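Local coordinates for Slr0280 protein (Synechocystis sp., PDB 5H3K), which is of unknown function but carries a phosphodiester glycosidase (NAGPA) family domain and so may hydrolyse glycosidic phosphodiester bonds, at residues A[116-121]-A[333-338]; A[275-280]-A[302-307]. One frame throughout, in Å; residues are numbered along the deposited sequence.

Interaction 1. Residues A[116-121]-A[333-338]; sequences ARFVAP and RAAVAI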
loop_
_atom_site.group_PDB
_atom_site.type_symbol
_atom_site.label_atom_id
_atom_site.label_comp_id
_atom_site.label_asym_id
_atom_site.label_seq_id
_atom_site.Cartn_x
_atom_site.Cartn_y
_atom_site.Cartn_z
ATOM N N ALA A 116 5.819 -18.524 -15.383
ATOM C CA ALA A 116 5.061 -17.813 -14.355
ATOM C C ALA A 116 3.594 -18.187 -14.451
ATOM O O ALA A 116 3.050 -18.286 -15.552
ATOM C CB ALA A 116 5.242 -16.286 -14.497
ATOM N N ARG A 117 2.948 -18.401 -13.306
ATOM C CA ARG A 117 1.514 -18.629 -13.303
ATOM C C ARG A 117 0.839 -17.813 -12.214
ATOM O O ARG A 117 1.354 -17.692 -11.100
ATOM C CB ARG A 117 1.190 -20.111 -13.128
ATOM C CG ARG A 117 1.630 -20.696 -11.803
ATOM C CD ARG A 117 1.293 -22.181 -11.735
ATOM N NE ARG A 117 -0.092 -22.427 -11.334
ATOM C CZ ARG A 117 -0.638 -23.637 -11.245
ATOM N NH1 ARG A 117 0.080 -24.714 -11.544
ATOM N NH2 ARG A 117 -1.903 -23.771 -10.866
ATOM N N PHE A 118 -0.323 -17.259 -12.530
ATOM C CA PHE A 118 -1.026 -16.453 -11.543
ATOM C C PHE A 118 -2.062 -17.277 -10.793
ATOM O O PHE A 118 -2.889 -17.951 -11.401
ATOM C CB PHE A 118 -1.660 -15.232 -12.205
ATOM C CG PHE A 118 -2.305 -14.291 -11.231
ATOM C CD1 PHE A 118 -3.676 -14.296 -11.057
ATOM C CD2 PHE A 118 -1.538 -13.408 -10.478
ATOM C CE1 PHE A 118 -4.289 -13.427 -10.156
ATOM C CE2 PHE A 118 -2.145 -12.535 -9.570
ATOM C CZ PHE A 118 -3.520 -12.548 -9.415
ATOM N N VAL A 119 -1.984 -17.249 -9.465
ATOM C CA VAL A 119 -2.995 -17.850 -8.611
ATOM C C VAL A 119 -3.272 -16.808 -7.545
ATOM O O VAL A 119 -2.433 -16.576 -6.678
ATOM C CB VAL A 119 -2.513 -19.177 -7.978
ATOM C CG1 VAL A 119 -3.590 -19.761 -7.082
ATOM C CG2 VAL A 119 -2.150 -20.188 -9.065
ATOM N N ALA A 120 -4.427 -16.150 -7.645
ATOM C CA ALA A 120 -4.739 -14.983 -6.805
ATOM C C ALA A 120 -4.359 -15.212 -5.344
ATOM O O ALA A 120 -4.737 -16.235 -4.766
ATOM C CB ALA A 120 -6.220 -14.633 -6.909
ATOM N N PRO A 121 -3.639 -14.251 -4.727
ATOM C CA PRO A 121 -3.280 -12.937 -5.278
ATOM C C PRO A 121 -1.864 -12.845 -5.830
ATOM O O PRO A 121 -1.372 -11.733 -5.993
ATOM C CB PRO A 121 -3.359 -12.037 -4.047
ATOM C CG PRO A 121 -2.842 -12.926 -2.933
ATOM C CD PRO A 121 -3.358 -14.329 -3.278
ATOM N N ARG A 333 -5.592 -10.374 1.072
ATOM C CA ARG A 333 -5.356 -11.058 -0.211
ATOM C C ARG A 333 -5.471 -10.176 -1.451
ATOM O O ARG A 333 -6.032 -10.600 -2.475
ATOM C CB ARG A 333 -6.282 -12.270 -0.359
ATOM C CG ARG A 333 -6.370 -13.103 0.915
ATOM C CD ARG A 333 -5.504 -14.330 0.838
ATOM N NE ARG A 333 -6.048 -15.297 -0.114
ATOM C CZ ARG A 333 -5.622 -16.549 -0.233
ATOM N NH1 ARG A 333 -4.649 -16.992 0.552
ATOM N NH2 ARG A 333 -6.167 -17.358 -1.133
ATOM N N ALA A 334 -4.937 -8.959 -1.361
ATOM C CA ALA A 334 -4.918 -8.048 -2.501
ATOM C C ALA A 334 -3.720 -8.360 -3.390
ATOM O O ALA A 334 -2.603 -8.558 -2.903
ATOM C CB ALA A 334 -4.856 -6.590 -2.030
ATOM N N ALA A 335 -3.945 -8.396 -4.699
ATOM C CA ALA A 335 -2.846 -8.576 -5.634
ATOM C C ALA A 335 -1.944 -7.345 -5.668
ATOM O O ALA A 335 -0.728 -7.471 -5.820
ATOM C CB ALA A 335 -3.383 -8.880 -7.033
ATOM N N VAL A 336 -2.549 -6.159 -5.573
ATOM C CA VAL A 336 -1.823 -4.886 -5.483
ATOM C C VAL A 336 -2.487 -4.036 -4.412
ATOM O O VAL A 336 -3.712 -4.079 -4.248
ATOM C CB VAL A 336 -1.857 -4.069 -6.818
ATOM C CG1 VAL A 336 -0.699 -3.067 -6.876
ATOM C CG2 VAL A 336 -1.798 -4.983 -8.039
ATOM N N ALA A 337 -1.706 -3.253 -3.674
ATOM C CA ALA A 337 -2.311 -2.285 -2.768
ATOM C C ALA A 337 -1.416 -1.082 -2.625
ATOM O O ALA A 337 -0.193 -1.199 -2.700
ATOM C CB ALA A 337 -2.589 -2.911 -1.400
ATOM N N ILE A 338 -2.025 0.086 -2.437
ATOM C CA ILE A 338 -1.272 1.292 -2.095
ATOM C C ILE A 338 -1.939 1.914 -0.874
ATOM O O ILE A 338 -3.160 1.823 -0.707
ATOM C CB ILE A 338 -1.182 2.279 -3.290
ATOM C CG1 ILE A 338 -0.159 3.386 -2.997
ATOM C CG2 ILE A 338 -2.562 2.855 -3.645
ATOM C CD1 ILE A 338 0.125 4.296 -4.199
#
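Pro121, just past the end of strand 112-119 and joined to Ala120 by a cis peptide bond, brings its backbone closest to Ala335, with 4.4 Å between the two CA atoms, and no hydrogen bond spans the gap. The carbonyl of Pro121 instead receives a CA-H...O contact from Ala335, CA to O 3.5 Å with 143° at the hydrogen; this buried oxygen has no hydrogen-bond partner in the model. The ring of Pro121 turns its CB onto the carbonyl oxygens of Arg333 and Ala334, 3.4 Å from the first and slightly farther from the second. Arg333, at positive phi, is the C-prime residue of the Schellman motif that ends helix 325-331, so the proline sits where the chain leaves that helix for strand 336-339. The strand starts with a classic beta bulge, Ala335 and Val336 both facing Val607. From this exit the Arg333 chain, bent at chi2 (-101°) and chi3 (-70°), folds back so that one face of its guanidinium, near the rim, lies over Pro121 CD. Farther in, the methyl of Ala335 meets Pro121 CB and comes 4.4 Å from CZ at the edge of the Phe118 ring, near its plane.

Interaction 2. Residues A[275-280]-A[302-307]; sequences WTEGIT and PRSPGI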
loop_
_atom_site.group_PDB
_atom_site.type_symbol
_atom_site.label_atom_id
_atom_site.label_comp_id
_atom_site.label_asym_id
_atom_site.label_seq_id
_atom_site.Cartn_x
_atom_site.Cartn_y
_atom_site.Cartn_z
ATOM N N TRP A 275 2.964 -8.219 -15.519
ATOM C CA TRP A 275 2.798 -9.061 -14.336
ATOM C C TRP A 275 1.669 -10.054 -14.517
ATOM O O TRP A 275 1.856 -11.262 -14.373
ATOM C CB TRP A 275 2.566 -8.167 -13.114
ATOM C CG TRP A 275 2.728 -8.844 -11.793
ATOM C CD1 TRP A 275 3.889 -9.293 -11.236
ATOM C CD2 TRP A 275 1.692 -9.088 -10.826
ATOM N NE1 TRP A 275 3.633 -9.830 -9.995
ATOM C CE2 TRP A 275 2.294 -9.722 -9.722
ATOM C CE3 TRP A 275 0.311 -8.853 -10.805
ATOM C CZ2 TRP A 275 1.566 -10.116 -8.589
ATOM C CZ3 TRP A 275 -0.415 -9.243 -9.685
ATOM C CH2 TRP A 275 0.214 -9.869 -8.592
ATOM N N THR A 276 0.485 -9.553 -14.817
ATOM C CA THR A 276 -0.578 -10.442 -15.260
ATOM C C THR A 276 -1.358 -9.688 -16.318
ATOM O O THR A 276 -1.042 -8.528 -16.605
ATOM C CB THR A 276 -1.472 -10.908 -14.088
ATOM O OG1 THR A 276 -2.148 -12.123 -14.456
ATOM C CG2 THR A 276 -2.494 -9.827 -13.721
ATOM N N GLU A 277 -2.344 -10.331 -16.936
ATOM C CA GLU A 277 -3.163 -9.608 -17.890
ATOM C C GLU A 277 -3.796 -8.415 -17.180
ATOM O O GLU A 277 -4.454 -8.574 -16.139
ATOM C CB GLU A 277 -4.253 -10.501 -18.484
ATOM C CG GLU A 277 -5.309 -9.691 -19.225
ATOM C CD GLU A 277 -6.090 -10.500 -20.250
ATOM O OE1 GLU A 277 -5.736 -11.675 -20.479
ATOM O OE2 GLU A 277 -7.055 -9.950 -20.826
ATOM N N GLY A 278 -3.555 -7.226 -17.717
ATOM C CA GLY A 278 -4.153 -6.019 -17.179
ATOM C C GLY A 278 -3.355 -5.350 -16.074
ATOM O O GLY A 278 -3.791 -4.324 -15.553
ATOM N N ILE A 279 -2.205 -5.914 -15.707
ATOM C CA ILE A 279 -1.374 -5.296 -14.662
ATOM C C ILE A 279 0.105 -5.226 -15.045
ATOM O O ILE A 279 0.732 -6.255 -15.321
ATOM C CB ILE A 279 -1.487 -6.031 -13.311
ATOM C CG1 ILE A 279 -2.928 -6.018 -12.792
ATOM C CG2 ILE A 279 -0.554 -5.379 -12.280
ATOM C CD1 ILE A 279 -3.119 -6.724 -11.470
ATOM N N THR A 280 0.662 -4.019 -15.031
ATOM C CA THR A 280 2.072 -3.795 -15.357
ATOM C C THR A 280 2.802 -3.010 -14.268
ATOM O O THR A 280 2.327 -1.958 -13.822
ATOM C CB THR A 280 2.196 -3.049 -16.683
ATOM O OG1 THR A 280 1.529 -3.808 -17.697
ATOM C CG2 THR A 280 3.661 -2.867 -17.076
ATOM N N PRO A 302 -8.704 -1.448 -15.519
ATOM C CA PRO A 302 -9.848 -1.810 -14.677
ATOM C C PRO A 302 -10.969 -2.443 -15.505
ATOM O O PRO A 302 -12.001 -2.839 -14.965
ATOM C CB PRO A 302 -10.291 -0.458 -14.103
ATOM C CG PRO A 302 -9.971 0.512 -15.197
ATOM C CD PRO A 302 -8.712 -0.012 -15.868
ATOM N N ARG A 303 -10.747 -2.534 -16.810
ATOM C CA ARG A 303 -11.691 -3.177 -17.718
ATOM C C ARG A 303 -11.291 -4.616 -18.043
ATOM O O ARG A 303 -12.057 -5.345 -18.678
ATOM C CB ARG A 303 -11.816 -2.366 -19.011
ATOM C CG ARG A 303 -12.517 -1.028 -18.832
ATOM C CD ARG A 303 -12.066 -0.014 -19.866
ATOM N NE ARG A 303 -10.764 0.574 -19.543
ATOM C CZ ARG A 303 -9.704 0.538 -20.345
ATOM N NH1 ARG A 303 -9.786 -0.057 -21.528
ATOM N NH2 ARG A 303 -8.563 1.101 -19.971
ATOM N N SER A 304 -10.093 -5.025 -17.618
ATOM C CA SER A 304 -9.665 -6.417 -17.780
ATOM C C SER A 304 -10.584 -7.325 -16.988
ATOM O O SER A 304 -11.008 -6.982 -15.882
ATOM C CB SER A 304 -8.215 -6.630 -17.337
ATOM O OG SER A 304 -7.318 -5.986 -18.221
ATOM N N PRO A 305 -10.914 -8.493 -17.559
ATOM C CA PRO A 305 -11.895 -9.377 -16.917
ATOM C C PRO A 305 -11.431 -9.827 -15.536
ATOM O O PRO A 305 -10.282 -10.241 -15.368
ATOM C CB PRO A 305 -11.976 -10.575 -17.874
ATOM C CG PRO A 305 -11.478 -10.048 -19.197
ATOM C CD PRO A 305 -10.423 -9.035 -18.839
ATOM N N GLY A 306 -12.310 -9.710 -14.549
ATOM C CA GLY A 306 -12.001 -10.202 -13.223
ATOM C C GLY A 306 -11.220 -9.245 -12.335
ATOM O O GLY A 306 -10.928 -9.587 -11.186
ATOM N N ILE A 307 -10.874 -8.066 -12.850
ATOM C CA ILE A 307 -10.171 -7.070 -12.031
ATOM C C ILE A 307 -11.154 -6.162 -11.317
ATOM O O ILE A 307 -12.073 -5.619 -11.941
ATOM C CB ILE A 307 -9.197 -6.215 -12.855
ATOM C CG1 ILE A 307 -8.013 -7.072 -13.311
ATOM C CG2 ILE A 307 -8.704 -5.003 -12.038
ATOM C CD1 ILE A 307 -6.833 -6.273 -13.833
HETATM O O HOH W 1 -7.242 -7.490 -20.726
#
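Two type II beta turns face each other here: Thr276 to Ile279, which closes the hairpin between strands 271-276 and 279-288, and Ser304 to Ile307, in the connection leading into strand 307-313. The hairpin turn is closed by the bond from Ile279 N to Thr276 O, and Trp275 and Thr276 both face Ile279 in a classic beta bulge. Gly278 meets the second turn most closely, its CA 3.3 Å from Ser304 OG. With phi 88° and a side chain's direction blocked by that hydroxyl, the position suits glycine on two counts. Glu277 stretches out with CG anti to the backbone N (chi1 167°) and crosses Pro305 at about a right angle, OE2 standing 4.0 Å from the proline CD. A water joins the two turns: it donates to Glu277 OE2 at 2.5 Å and is hydrogen-bonded to Ser304 OG at 2.9 Å. Ser304 OG also makes a weak hydrogen bond with Asn301 O. On the buried side, Ile307 reaches in with CD1, 4.0 Å from CG1 of Ile279, while the same methyl lies against the carbonyl oxygens of Glu277 and Gly278. Direct contact is thus van der Waals in kind, and the polar tie between the side chains of Glu277 and Ser304 runs through a single water, whose hydrogen goes to the carboxylate oxygen.

Interactions 1 and 2 lie about 11 Å apart, centre to centre, and along the chain 275-280 and 302-307 both fall between 116-121 and 333-338. Segment 302-307 runs into strand 307-313 and 333-338 into strand 336-339, both paired with strand 600-609 in one antiparallel sheet. Interaction 1 sets the end of strand 112-119, from the N-terminal mixed sheet, against that sheet; interaction 2 does the same for the hairpin at the edge of the eight-stranded sheet. Trp275 touches across: the indole and the Phe118 ring meet steeply inclined, at about 75°, and Trp275 CH2 lies 3.6 Å from Pro121 O. Phe118 and Ile279 both touch Val609, while Ile307 and Val336 touch Val607.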